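PbSGBP-B lipoprotein (Prevotella bryantii B14, PDB 6D2Y) probably binds polysaccharide at the cell surface as a lipoprotein of a polysaccharide utilization locus, and carries a bound magnesium ion. Local coordinates at residues H296-D301 with S417-S422; S306-K311 with K413-I418; I332-P337 with I397-F402; W369-Y374 with N403-G408. One frame throughout, in Å; residues are numbered along the deposited sequence. Where two conformers were deposited one is given.

Contact 1 (H296-D301 with S417-S422)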
loop_
_atom_site.group_PDB
_atom_site.type_symbol
_atom_site.label_atom_id
_atom_site.label_comp_id
_atom_site.label_asym_id
_atom_site.label_seq_id
_atom_site.Cartn_x
_atom_site.Cartn_y
_atom_site.Cartn_z
ATOM N N HIS A 296 -3.013 4.580 30.274
ATOM C CA HIS A 296 -3.091 3.617 29.181
ATOM C C HIS A 296 -4.451 3.690 28.499
ATOM O O HIS A 296 -5.296 2.809 28.703
ATOM C CB HIS A 296 -2.825 2.194 29.678
ATOM C CG HIS A 296 -1.490 2.020 30.329
ATOM N ND1 HIS A 296 -1.176 0.918 31.096
ATOM C CD2 HIS A 296 -0.385 2.801 30.324
ATOM C CE1 HIS A 296 0.064 1.031 31.539
ATOM N NE2 HIS A 296 0.566 2.164 31.084
ATOM N N PRO A 297 -4.695 4.705 27.674
ATOM C CA PRO A 297 -6.014 4.848 27.051
ATOM C C PRO A 297 -6.254 3.789 25.989
ATOM O O PRO A 297 -5.336 3.116 25.512
ATOM C CB PRO A 297 -5.958 6.244 26.428
ATOM C CG PRO A 297 -4.507 6.435 26.109
ATOM C CD PRO A 297 -3.742 5.724 27.196
ATOM N N ARG A 298 -7.525 3.647 25.620
ATOM C CA ARG A 298 -7.883 2.795 24.497
ATOM C C ARG A 298 -7.302 3.371 23.212
ATOM O O ARG A 298 -7.294 4.587 23.004
ATOM C CB ARG A 298 -9.404 2.670 24.390
ATOM C CG ARG A 298 -10.017 1.749 25.437
ATOM C CD ARG A 298 -11.444 2.141 25.803
ATOM N NE ARG A 298 -12.356 2.091 24.663
ATOM C CZ ARG A 298 -13.050 3.132 24.216
ATOM N NH1 ARG A 298 -12.945 4.310 24.817
ATOM N NH2 ARG A 298 -13.856 2.996 23.173
ATOM N N LEU A 299 -6.800 2.489 22.346
ATOM C CA LEU A 299 -6.174 2.957 21.114
ATOM C C LEU A 299 -7.176 3.651 20.200
ATOM O O LEU A 299 -6.798 4.537 19.426
ATOM C CB LEU A 299 -5.503 1.791 20.393
ATOM C CG LEU A 299 -4.314 1.187 21.140
ATOM C CD1 LEU A 299 -3.740 0.017 20.370
ATOM C CD2 LEU A 299 -3.249 2.246 21.383
ATOM N N CYS A 300 -8.455 3.276 20.282
ATOM C CA CYS A 300 -9.474 3.927 19.465
ATOM C C CYS A 300 -9.749 5.358 19.911
ATOM O O CYS A 300 -10.377 6.117 19.165
ATOM C CB CYS A 300 -10.768 3.118 19.494
ATOM S SG CYS A 300 -11.382 2.767 21.154
ATOM N N ASP A 301 -9.305 5.738 21.109
ATOM C CA ASP A 301 -9.379 7.122 21.554
ATOM C C ASP A 301 -8.117 7.908 21.232
ATOM O O ASP A 301 -8.151 9.143 21.247
ATOM C CB ASP A 301 -9.639 7.183 23.062
ATOM C CG ASP A 301 -11.032 6.720 23.432
ATOM O OD1 ASP A 301 -11.967 6.933 22.630
ATOM O OD2 ASP A 301 -11.193 6.141 24.526
ATOM N N SER A 417 -17.140 -2.532 15.660
ATOM C CA SER A 417 -17.201 -1.217 16.272
ATOM C C SER A 417 -15.789 -0.665 16.375
ATOM O O SER A 417 -14.805 -1.404 16.286
ATOM C CB SER A 417 -17.856 -1.281 17.658
ATOM O OG SER A 417 -17.589 -0.118 18.416
ATOM N N ILE A 418 -15.691 0.655 16.557
ATOM C CA ILE A 418 -14.376 1.245 16.777
ATOM C C ILE A 418 -13.815 0.821 18.123
ATOM O O ILE A 418 -12.599 0.884 18.329
ATOM C CB ILE A 418 -14.432 2.780 16.663
ATOM C CG1 ILE A 418 -15.327 3.368 17.754
ATOM C CG2 ILE A 418 -14.912 3.198 15.279
ATOM C CD1 ILE A 418 -14.704 4.535 18.479
ATOM N N ASN A 419 -14.674 0.369 19.042
ATOM C CA ASN A 419 -14.213 -0.103 20.342
ATOM C C ASN A 419 -13.342 -1.346 20.232
ATOM O O ASN A 419 -12.609 -1.660 21.176
ATOM C CB ASN A 419 -15.411 -0.389 21.248
ATOM C CG ASN A 419 -15.945 0.858 21.918
ATOM O OD1 ASN A 419 -15.354 1.361 22.872
ATOM N ND2 ASN A 419 -17.071 1.361 21.425
ATOM N N ASP A 420 -13.404 -2.059 19.108
ATOM C CA ASP A 420 -12.578 -3.243 18.907
ATOM C C ASP A 420 -11.116 -2.907 18.643
ATOM O O ASP A 420 -10.301 -3.828 18.514
ATOM C CB ASP A 420 -13.143 -4.080 17.757
ATOM C CG ASP A 420 -14.587 -4.495 17.991
ATOM O OD1 ASP A 420 -15.441 -3.603 18.170
ATOM O OD2 ASP A 420 -14.870 -5.711 18.002
ATOM N N PHE A 421 -10.763 -1.625 18.563
ATOM C CA PHE A 421 -9.373 -1.213 18.400
ATOM C C PHE A 421 -8.866 -0.546 19.671
ATOM O O PHE A 421 -8.297 0.548 19.617
ATOM C CB PHE A 421 -9.226 -0.253 17.216
ATOM C CG PHE A 421 -9.725 -0.806 15.913
ATOM C CD1 PHE A 421 -9.014 -1.784 15.239
ATOM C CD2 PHE A 421 -10.907 -0.343 15.359
ATOM C CE1 PHE A 421 -9.474 -2.288 14.039
ATOM C CE2 PHE A 421 -11.372 -0.845 14.161
ATOM C CZ PHE A 421 -10.654 -1.818 13.501
ATOM N N SER A 422 -9.080 -1.184 20.821
ATOM C CA SER A 422 -8.668 -0.622 22.103
ATOM C C SER A 422 -7.301 -1.125 22.556
ATOM O O SER A 422 -6.508 -0.351 23.107
ATOM C CB SER A 422 -9.709 -0.937 23.177
ATOM O OG SER A 422 -11.029 -0.714 22.713
#

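Contact 2 (S306-K311 with K413-I418)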
loop_
_atom_site.group_PDB
_atom_site.type_symbol
_atom_site.label_atom_id
_atom_site.label_comp_id
_atom_site.label_asym_id
_atom_site.label_seq_id
_atom_site.Cartn_x
_atom_site.Cartn_y
_atom_site.Cartn_z
ATOM N N SER A 306 -12.764 5.270 12.890
ATOM C CA SER A 306 -14.033 5.268 12.177
ATOM C C SER A 306 -13.802 4.969 10.701
ATOM O O SER A 306 -12.780 5.351 10.121
ATOM C CB SER A 306 -14.745 6.613 12.342
ATOM O OG SER A 306 -13.975 7.671 11.798
ATOM N N ASP A 307 -14.766 4.271 10.097
ATOM C CA ASP A 307 -14.661 3.817 8.710
ATOM C C ASP A 307 -13.359 3.047 8.499
ATOM O O ASP A 307 -12.555 3.352 7.616
ATOM C CB ASP A 307 -14.774 4.992 7.734
ATOM C CG ASP A 307 -16.087 5.742 7.872
ATOM O OD1 ASP A 307 -17.123 5.091 8.124
ATOM O OD2 ASP A 307 -16.084 6.982 7.723
ATOM N N TRP A 308 -13.161 2.027 9.339
ATOM C CA TRP A 308 -11.903 1.285 9.350
ATOM C C TRP A 308 -11.675 0.509 8.060
ATOM O O TRP A 308 -10.523 0.241 7.701
ATOM C CB TRP A 308 -11.869 0.339 10.548
ATOM C CG TRP A 308 -13.009 -0.629 10.584
ATOM C CD1 TRP A 308 -13.081 -1.837 9.952
ATOM C CD2 TRP A 308 -14.245 -0.474 11.292
ATOM N NE1 TRP A 308 -14.284 -2.442 10.221
ATOM C CE2 TRP A 308 -15.017 -1.626 11.042
ATOM C CE3 TRP A 308 -14.774 0.527 12.113
ATOM C CZ2 TRP A 308 -16.288 -1.804 11.583
ATOM C CZ3 TRP A 308 -16.036 0.348 12.649
ATOM C CH2 TRP A 308 -16.780 -0.808 12.383
ATOM N N THR A 309 -12.743 0.133 7.354
ATOM C CA THR A 309 -12.572 -0.621 6.117
ATOM C C THR A 309 -11.845 0.183 5.047
ATOM O O THR A 309 -11.342 -0.402 4.082
ATOM C CB THR A 309 -13.928 -1.091 5.589
ATOM O OG1 THR A 309 -14.904 -0.060 5.784
ATOM C CG2 THR A 309 -14.368 -2.348 6.320
ATOM N N ASN A 310 -11.778 1.506 5.195
ATOM C CA ASN A 310 -11.033 2.366 4.285
ATOM C C ASN A 310 -9.735 2.863 4.915
ATOM O O ASN A 310 -9.220 3.919 4.540
ATOM C CB ASN A 310 -11.897 3.544 3.834
ATOM C CG ASN A 310 -13.077 3.111 2.987
ATOM O OD1 ASN A 310 -13.052 2.049 2.361
ATOM N ND2 ASN A 310 -14.117 3.931 2.965
ATOM N N LYS A 311 -9.194 2.108 5.869
ATOM C CA LYS A 311 -7.995 2.515 6.583
ATOM C C LYS A 311 -7.035 1.338 6.683
ATOM O O LYS A 311 -7.416 0.180 6.502
ATOM C CB LYS A 311 -8.330 3.055 7.978
ATOM C CG LYS A 311 -8.543 4.559 8.018
ATOM C CD LYS A 311 -9.617 4.936 9.027
ATOM C CE LYS A 311 -9.720 6.443 9.189
ATOM N NZ LYS A 311 -10.896 6.833 10.015
ATOM N N LYS A 413 -15.713 -13.778 12.431
ATOM C CA LYS A 413 -16.188 -12.556 13.071
ATOM C C LYS A 413 -15.265 -11.411 12.679
ATOM O O LYS A 413 -14.055 -11.477 12.916
ATOM C CB LYS A 413 -16.235 -12.702 14.595
ATOM C CG LYS A 413 -16.685 -14.059 15.104
ATOM C CD LYS A 413 -18.162 -14.319 14.851
ATOM C CE LYS A 413 -18.446 -15.812 14.771
ATOM N NZ LYS A 413 -19.844 -16.154 15.137
ATOM N N SER A 414 -15.838 -10.369 12.078
ATOM C CA SER A 414 -15.084 -9.208 11.630
ATOM C C SER A 414 -15.086 -8.142 12.726
ATOM O O SER A 414 -15.487 -8.388 13.866
ATOM C CB SER A 414 -15.665 -8.669 10.322
ATOM O OG SER A 414 -15.396 -9.539 9.236
ATOM N N PHE A 415 -14.624 -6.941 12.387
ATOM C CA PHE A 415 -14.708 -5.813 13.304
ATOM C C PHE A 415 -16.117 -5.238 13.274
ATOM O O PHE A 415 -16.688 -5.029 12.200
ATOM C CB PHE A 415 -13.688 -4.738 12.935
ATOM C CG PHE A 415 -12.262 -5.163 13.127
ATOM C CD1 PHE A 415 -11.884 -5.844 14.273
ATOM C CD2 PHE A 415 -11.299 -4.884 12.170
ATOM C CE1 PHE A 415 -10.578 -6.236 14.465
ATOM C CE2 PHE A 415 -9.982 -5.276 12.356
ATOM C CZ PHE A 415 -9.624 -5.954 13.506
ATOM N N SER A 416 -16.682 -4.989 14.453
ATOM C CA SER A 416 -18.052 -4.512 14.552
ATOM C C SER A 416 -18.172 -3.081 15.029
ATOM O O SER A 416 -19.216 -2.468 14.796
ATOM C CB SER A 416 -18.871 -5.419 15.488
ATOM O OG SER A 416 -18.461 -6.763 15.343
ATOM N N SER A 417 -17.140 -2.532 15.660
ATOM C CA SER A 417 -17.201 -1.217 16.272
ATOM C C SER A 417 -15.789 -0.665 16.375
ATOM O O SER A 417 -14.805 -1.404 16.286
ATOM C CB SER A 417 -17.856 -1.281 17.658
ATOM O OG SER A 417 -17.589 -0.118 18.416
ATOM N N ILE A 418 -15.691 0.655 16.557
ATOM C CA ILE A 418 -14.376 1.245 16.777
ATOM C C ILE A 418 -13.815 0.821 18.123
ATOM O O ILE A 418 -12.599 0.884 18.329
ATOM C CB ILE A 418 -14.432 2.780 16.663
ATOM C CG1 ILE A 418 -15.327 3.368 17.754
ATOM C CG2 ILE A 418 -14.912 3.198 15.279
ATOM C CD1 ILE A 418 -14.704 4.535 18.479
#

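Contact 3 (I332-P337 with I397-F402)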
loop_
_atom_site.group_PDB
_atom_site.type_symbol
_atom_site.label_atom_id
_atom_site.label_comp_id
_atom_site.label_asym_id
_atom_site.label_seq_id
_atom_site.Cartn_x
_atom_site.Cartn_y
_atom_site.Cartn_z
ATOM N N ILE A 332 -1.024 -9.765 14.040
ATOM C CA ILE A 332 -1.314 -8.451 14.599
ATOM C C ILE A 332 -2.786 -8.449 14.988
ATOM O O ILE A 332 -3.665 -8.438 14.120
ATOM C CB ILE A 332 -0.982 -7.333 13.602
ATOM C CG1 ILE A 332 0.453 -7.495 13.092
ATOM C CG2 ILE A 332 -1.172 -5.969 14.241
ATOM C CD1 ILE A 332 0.756 -6.695 11.845
ATOM N N ILE A 333 -3.064 -8.469 16.290
ATOM C CA ILE A 333 -4.414 -8.687 16.804
ATOM C C ILE A 333 -4.875 -7.439 17.545
ATOM O O ILE A 333 -4.267 -7.043 18.547
ATOM C CB ILE A 333 -4.487 -9.913 17.730
ATOM C CG1 ILE A 333 -3.654 -11.074 17.179
ATOM C CG2 ILE A 333 -5.929 -10.348 17.922
ATOM C CD1 ILE A 333 -2.356 -11.296 17.929
ATOM N N PHE A 334 -5.956 -6.833 17.061
ATOM C CA PHE A 334 -6.659 -5.788 17.788
ATOM C C PHE A 334 -7.728 -6.418 18.671
ATOM O O PHE A 334 -8.296 -7.461 18.338
ATOM C CB PHE A 334 -7.302 -4.785 16.829
ATOM C CG PHE A 334 -6.356 -3.729 16.327
ATOM C CD1 PHE A 334 -5.989 -2.670 17.141
ATOM C CD2 PHE A 334 -5.852 -3.782 15.037
ATOM C CE1 PHE A 334 -5.128 -1.693 16.685
ATOM C CE2 PHE A 334 -4.990 -2.806 14.574
ATOM C CZ PHE A 334 -4.626 -1.761 15.399
ATOM N N GLY A 335 -7.998 -5.777 19.797
ATOM C CA GLY A 335 -8.941 -6.329 20.755
ATOM C C GLY A 335 -9.719 -5.250 21.467
ATOM O O GLY A 335 -9.231 -4.132 21.668
ATOM N N SER A 336 -10.940 -5.593 21.849
ATOM C CA SER A 336 -11.824 -4.754 22.636
ATOM C C SER A 336 -11.559 -4.961 24.120
ATOM O O SER A 336 -10.934 -5.950 24.519
ATOM C CB SER A 336 -13.281 -5.084 22.311
ATOM O OG SER A 336 -13.629 -6.378 22.774
ATOM N N PRO A 337 -12.008 -4.036 24.975
ATOM C CA PRO A 337 -11.890 -4.268 26.421
ATOM C C PRO A 337 -12.626 -5.510 26.878
ATOM O O PRO A 337 -12.249 -6.097 27.905
ATOM C CB PRO A 337 -12.499 -2.998 27.033
ATOM C CG PRO A 337 -12.371 -1.973 25.977
ATOM C CD PRO A 337 -12.571 -2.705 24.685
ATOM N N ILE A 397 -0.567 -2.679 6.185
ATOM C CA ILE A 397 -1.492 -3.795 6.356
ATOM C C ILE A 397 -2.901 -3.233 6.501
ATOM O O ILE A 397 -3.255 -2.719 7.572
ATOM C CB ILE A 397 -1.106 -4.663 7.563
ATOM C CG1 ILE A 397 0.289 -5.255 7.358
ATOM C CG2 ILE A 397 -2.133 -5.762 7.773
ATOM C CD1 ILE A 397 0.590 -6.423 8.254
ATOM N N PRO A 398 -3.730 -3.306 5.463
ATOM C CA PRO A 398 -5.076 -2.729 5.557
ATOM C C PRO A 398 -5.922 -3.451 6.593
ATOM O O PRO A 398 -5.875 -4.677 6.717
ATOM C CB PRO A 398 -5.642 -2.911 4.144
ATOM C CG PRO A 398 -4.838 -4.017 3.548
ATOM C CD PRO A 398 -3.469 -3.903 4.143
ATOM N N LEU A 399 -6.699 -2.668 7.346
ATOM C CA LEU A 399 -7.571 -3.244 8.362
ATOM C C LEU A 399 -8.563 -4.232 7.769
ATOM O O LEU A 399 -9.049 -5.115 8.487
ATOM C CB LEU A 399 -8.314 -2.135 9.111
ATOM C CG LEU A 399 -7.434 -1.168 9.904
ATOM C CD1 LEU A 399 -8.286 -0.232 10.748
ATOM C CD2 LEU A 399 -6.450 -1.933 10.775
ATOM N N SER A 400 -8.866 -4.111 6.474
ATOM C CA SER A 400 -9.725 -5.081 5.812
ATOM C C SER A 400 -9.071 -6.452 5.702
ATOM O O SER A 400 -9.775 -7.436 5.459
ATOM C CB SER A 400 -10.111 -4.576 4.420
ATOM O OG SER A 400 -8.959 -4.298 3.641
ATOM N N ASP A 401 -7.751 -6.537 5.871
ATOM C CA ASP A 401 -7.033 -7.803 5.814
ATOM C C ASP A 401 -6.879 -8.460 7.181
ATOM O O ASP A 401 -6.177 -9.469 7.296
ATOM C CB ASP A 401 -5.655 -7.607 5.174
ATOM C CG ASP A 401 -5.692 -7.740 3.665
ATOM O OD1 ASP A 401 -6.556 -8.484 3.156
ATOM O OD2 ASP A 401 -4.852 -7.113 2.989
ATOM N N PHE A 402 -7.514 -7.911 8.214
ATOM C CA PHE A 402 -7.549 -8.556 9.520
ATOM C C PHE A 402 -8.675 -9.582 9.551
ATOM O O PHE A 402 -9.540 -9.532 10.428
ATOM C CB PHE A 402 -7.744 -7.524 10.634
ATOM C CG PHE A 402 -6.512 -6.722 10.954
ATOM C CD1 PHE A 402 -5.945 -5.882 10.008
ATOM C CD2 PHE A 402 -5.933 -6.794 12.209
ATOM C CE1 PHE A 402 -4.817 -5.140 10.304
ATOM C CE2 PHE A 402 -4.806 -6.053 12.511
ATOM C CZ PHE A 402 -4.247 -5.225 11.557
#

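Contact 4 (W369-Y374 with N403-G408)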
loop_
_atom_site.group_PDB
_atom_site.type_symbol
_atom_site.label_atom_id
_atom_site.label_comp_id
_atom_site.label_asym_id
_atom_site.label_seq_id
_atom_site.Cartn_x
_atom_site.Cartn_y
_atom_site.Cartn_z
ATOM N N TRP A 369 -12.263 -14.806 15.568
ATOM C CA TRP A 369 -11.870 -13.405 15.659
ATOM C C TRP A 369 -10.780 -13.080 14.642
ATOM O O TRP A 369 -9.766 -13.779 14.556
ATOM C CB TRP A 369 -11.388 -13.070 17.069
ATOM C CG TRP A 369 -11.044 -11.624 17.230
ATOM C CD1 TRP A 369 -9.815 -11.096 17.501
ATOM C CD2 TRP A 369 -11.941 -10.514 17.111
ATOM N NE1 TRP A 369 -9.893 -9.725 17.567
ATOM C CE2 TRP A 369 -11.188 -9.344 17.331
ATOM C CE3 TRP A 369 -13.309 -10.396 16.845
ATOM C CZ2 TRP A 369 -11.757 -8.073 17.292
ATOM C CZ3 TRP A 369 -13.871 -9.135 16.807
ATOM C CH2 TRP A 369 -13.097 -7.991 17.030
ATOM N N GLY A 370 -10.983 -11.997 13.897
ATOM C CA GLY A 370 -10.087 -11.669 12.801
ATOM C C GLY A 370 -8.838 -10.933 13.262
ATOM O O GLY A 370 -8.888 -10.040 14.105
ATOM N N ARG A 371 -7.705 -11.327 12.687
ATOM C CA ARG A 371 -6.448 -10.630 12.906
ATOM C C ARG A 371 -5.601 -10.758 11.650
ATOM O O ARG A 371 -5.753 -11.707 10.876
ATOM C CB ARG A 371 -5.699 -11.172 14.132
ATOM C CG ARG A 371 -4.743 -12.323 13.853
ATOM C CD ARG A 371 -5.481 -13.629 13.593
ATOM N NE ARG A 371 -6.532 -13.883 14.576
ATOM C CZ ARG A 371 -6.325 -14.451 15.760
ATOM N NH1 ARG A 371 -5.104 -14.825 16.117
ATOM N NH2 ARG A 371 -7.343 -14.645 16.591
ATOM N N ALA A 372 -4.720 -9.784 11.448
ATOM C CA ALA A 372 -3.825 -9.805 10.301
ATOM C C ALA A 372 -2.614 -10.677 10.597
ATOM O O ALA A 372 -2.091 -10.683 11.715
ATOM C CB ALA A 372 -3.375 -8.391 9.942
ATOM N N ILE A 373 -2.174 -11.424 9.590
ATOM C CA ILE A 373 -1.018 -12.304 9.703
ATOM C C ILE A 373 -0.042 -11.937 8.592
ATOM O O ILE A 373 -0.300 -12.209 7.411
ATOM C CB ILE A 373 -1.409 -13.787 9.641
ATOM C CG1 ILE A 373 -2.650 -14.044 10.500
ATOM C CG2 ILE A 373 -0.255 -14.653 10.103
ATOM C CD1 ILE A 373 -2.900 -15.509 10.816
ATOM N N TYR A 374 1.075 -11.319 8.969
ATOM C CA TYR A 374 2.079 -10.837 8.030
ATOM C C TYR A 374 3.253 -11.808 7.999
ATOM O O TYR A 374 3.811 -12.150 9.049
ATOM C CB TYR A 374 2.552 -9.438 8.427
ATOM C CG TYR A 374 3.604 -8.829 7.520
ATOM C CD1 TYR A 374 3.389 -8.695 6.157
ATOM C CD2 TYR A 374 4.805 -8.373 8.036
ATOM C CE1 TYR A 374 4.351 -8.130 5.335
ATOM C CE2 TYR A 374 5.769 -7.804 7.230
ATOM C CZ TYR A 374 5.540 -7.687 5.881
ATOM O OH TYR A 374 6.504 -7.125 5.077
ATOM N N ASN A 403 -8.679 -10.510 8.592
ATOM C CA ASN A 403 -9.778 -11.451 8.412
ATOM C C ASN A 403 -9.306 -12.899 8.485
ATOM O O ASN A 403 -9.906 -13.787 7.876
ATOM C CB ASN A 403 -10.495 -11.193 7.087
ATOM C CG ASN A 403 -9.546 -11.145 5.905
ATOM O OD1 ASN A 403 -9.002 -12.165 5.492
ATOM N ND2 ASN A 403 -9.338 -9.955 5.357
ATOM N N LEU A 404 -8.230 -13.152 9.221
ATOM C CA LEU A 404 -7.756 -14.504 9.473
ATOM C C LEU A 404 -7.843 -14.794 10.965
ATOM O O LEU A 404 -8.075 -13.901 11.782
ATOM C CB LEU A 404 -6.320 -14.696 8.964
ATOM C CG LEU A 404 -6.131 -14.896 7.457
ATOM C CD1 LEU A 404 -6.238 -13.579 6.701
ATOM C CD2 LEU A 404 -4.804 -15.573 7.157
ATOM N N GLU A 405 -7.659 -16.058 11.319
ATOM C CA GLU A 405 -7.719 -16.495 12.703
ATOM C C GLU A 405 -6.441 -17.257 13.040
ATOM O O GLU A 405 -5.686 -17.665 12.152
ATOM C CB GLU A 405 -8.994 -17.337 12.953
ATOM C CG GLU A 405 -9.018 -18.171 14.216
ATOM C CD GLU A 405 -9.792 -17.489 15.332
ATOM O OE1 GLU A 405 -10.420 -16.450 15.065
ATOM O OE2 GLU A 405 -9.772 -17.978 16.480
ATOM N N PHE A 406 -6.249 -17.548 14.292
ATOM C CA PHE A 406 -5.020 -18.025 14.810
ATOM C C PHE A 406 -4.463 -19.185 14.089
ATOM O O PHE A 406 -3.292 -19.409 14.119
ATOM C CB PHE A 406 -5.323 -18.401 16.235
ATOM C CG PHE A 406 -4.173 -18.825 17.030
ATOM C CD1 PHE A 406 -3.214 -17.949 17.391
ATOM C CD2 PHE A 406 -4.102 -20.073 17.492
ATOM C CE1 PHE A 406 -2.183 -18.348 18.169
ATOM C CE2 PHE A 406 -3.078 -20.483 18.258
ATOM C CZ PHE A 406 -2.110 -19.620 18.598
ATOM N N ASP A 407 -5.299 -20.021 13.552
ATOM C CA ASP A 407 -4.847 -21.174 12.784
ATOM C C ASP A 407 -4.582 -20.860 11.317
ATOM O O ASP A 407 -4.066 -21.722 10.598
ATOM C CB ASP A 407 -5.870 -22.313 12.878
ATOM C CG ASP A 407 -7.255 -21.896 12.417
ATOM O OD1 ASP A 407 -7.451 -20.701 12.110
ATOM O OD2 ASP A 407 -8.150 -22.767 12.362
ATOM N N GLY A 408 -4.921 -19.658 10.853
ATOM C CA GLY A 408 -4.708 -19.273 9.475
ATOM C C GLY A 408 -5.937 -19.351 8.599
ATOM O O GLY A 408 -5.907 -18.839 7.474
#

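Contact 1 (H296-D301 with S417-S422)
Leu299 N donates to Ser422 O across the two segments, a bond of 3.0 Å that is nearly straight at hydrogen (166°), with the donor tilted from the carbonyl plane. The same carbonyl oxygen lies 3.3 Å from Leu299 CG, and the Leu299 CB sits close to Phe421 O, so the leucine rests on two successive peptide oxygens. Next to it Cys300 turns its side chain into the other segment: CB comes 3.1 Å from Ile418 O and also meets Ile418 CD1 and Phe421 CB. Its sulfur, held between the backbone N and the carbonyl carbon (chi1 54°), lies toward the rim of one face of the Arg298 guanidinium, whose exact placement is doubtful. The arginine lays its aliphatic part along Ser422, CG to CB 3.5 Å, then bends at chi3; NH1 forms a salt bridge with Asp301 OD2 at 2.6 Å. The 3-10 segment 418-420 is preceded by Ser417, whose OG accepts from Asn419 N (3.0 Å) in an ST turn, while Phe421 N bonds to Ile418 O. Further out, the Phe421 ring stacks on Phe305, and Leu299, whose side chain is about 11 Å from that of the magnesium ligand Asp225, leans on Tyr282. A weakly bonded helical turn at 299-302 is thus packed against an ST-turn-headed 3-10 segment, in a beta-sandwich domain whose family is named for xyloglucan binding, consistent with glycan binding.

Contact 2 (S306-K311 with K413-I418)
Trp308 leads a short 3-10 segment, 308-309, that faces the irregular chain 413-418; the backbones come nearest at Ser306 and Ile418, whose CA atoms are 6.1 Å apart. Within the first segment Lys311 N closes back on Trp308 O and Asn310 N on Asp307 O, leaving the indole to span the gap. Trp308 CG stands between its own backbone N and carbonyl carbon (chi1 57°), which swings the ring system out along the other chain. Phe415 CB sits over one indole face, 3.4 Å above the plane and toward the rim, with NE1 its nearest ring atom at 3.6 Å. From there the phenyl ring turns its edge to the face of the five-membered ring, a T-shaped pair with centroids 5.8 Å apart and planes at 87°. The six-membered part follows the backbone: CZ2 lies 3.3 Å from Phe415 O, CH2 is close to Ser417 N, and Ser417 O is over a ring face. At the far end Ile418 CG2 meets Trp308 CZ3 at 4.0 Å, the two side chains crossing at about a right angle, and the same methyl touches Ser306 N. Phe421 extends the group, edge-to-face with Phe415 and with its plane about 60° from that of Trp308. The result is an aromatic cluster, Trp308 and Phe415 partly exposed and Phe421 buried, that packs the loop before strand 311-318 against the loop before strand 423-428 in the beta sandwich.

Contact 3 (I332-P337 with I397-F402)
Ile332 and Phe334 point to the same side of strand 330-335, with Ile333 between them turned away, and face the end of strand 393-398 and the 3-10 turn 399-401 that follows it. Ile332 and Ile397 reach toward each other tip to tip, CD1 to CD1 at 3.6 Å. The other branch of Ile332, CG2, lies anti to the backbone N and meets Phe402 CE2 at 4.0 Å. Phe402 CE2 also comes 3.1 Å from Ile332 O, so the ring reaches the strand backbone as well as its side chains. Against Phe334 it is inclined, planes 42° apart and centroids 5.6 Å apart, with its CE2 at the edge of the Phe334 ring, 3.6 Å from CD2. Ile397 O and Pro398 O lie in plane at the Phe402 ring edge. Leu399 CD2 approaches Phe334 CE2 obliquely at 4.2 Å. Phe402 N bonds to Leu399 O and Asp401 N to Pro398 O, bending the chain so that Phe402 comes back toward the strand. Leu313 of strand 311-318 touches Ile332, Phe334 and Phe402, and Leu424 flanks the first two. This is the hydrophobic core of a beta sandwich, where strands 330-335 and 393-398 belong to different sheets.

Contact 4 (W369-Y374 with N403-G408)
Arg371 and Leu404 form a single antiparallel bridge, a hydrogen-bonded pair: Arg371 N donates to Leu404 O at 2.8 Å, and Leu404 N returns a weak bond to Arg371 O. From CB the arginine side chain starts away from the other segment, but the bends at chi2 (-74°) and chi3 (-47°) fold it back. CD then lies 3.2 Å from Leu404 O. NE and NH2 together grip Trp369 O side-on, at 3.2 and 3.3 Å respectively, both approaching that carbonyl from the same face, while the oxygen stays in the guanidinium plane. CZ rests beneath Phe406 N, which sits 3.4 Å above the centre of the guanidinium face. NH1 comes 3.6 Å from Phe406 CB and bonds to Gln331 OE1; NH2 also bonds to Phe363 O. Glu405 OE1 is 3.9 Å from NH2 and well out of the guanidinium plane, a long salt bridge of charges alone, and its OE2 bonds to Tyr433 OH. Beyond the bridge Ile373 CD1 packs on Leu404 CB at 4.0 Å. With the start of the 405-408 turn packed over its guanidinium face, the buried arginine thus spends its N-H groups on peptide and amide oxygens, the nearby carboxylate probably easing the cost of burying its charge.

All four contacts lie in the C-terminal beta-sandwich domain. Contacts 1 and 2 end on one continuous piece of chain, 413-422, sharing Ser417 and Ile418, with centres about 11 Å apart; contact 3 is about 9 Å from contact 2 and contact 4 about 9 Å from contact 3. Along the chain, contacts 3 and 4 are nested inside the loops closed by contacts 1 and 2, and their own segments alternate. Strands 330-335 and 372-374 are neighbours in one sheet, so contacts 3 and 4 meet through it. Phe415 and Phe421 tie contacts 1, 2 and 3 together, so the end of the loop before strand 423-428 packs on both contact 2 and contact 3.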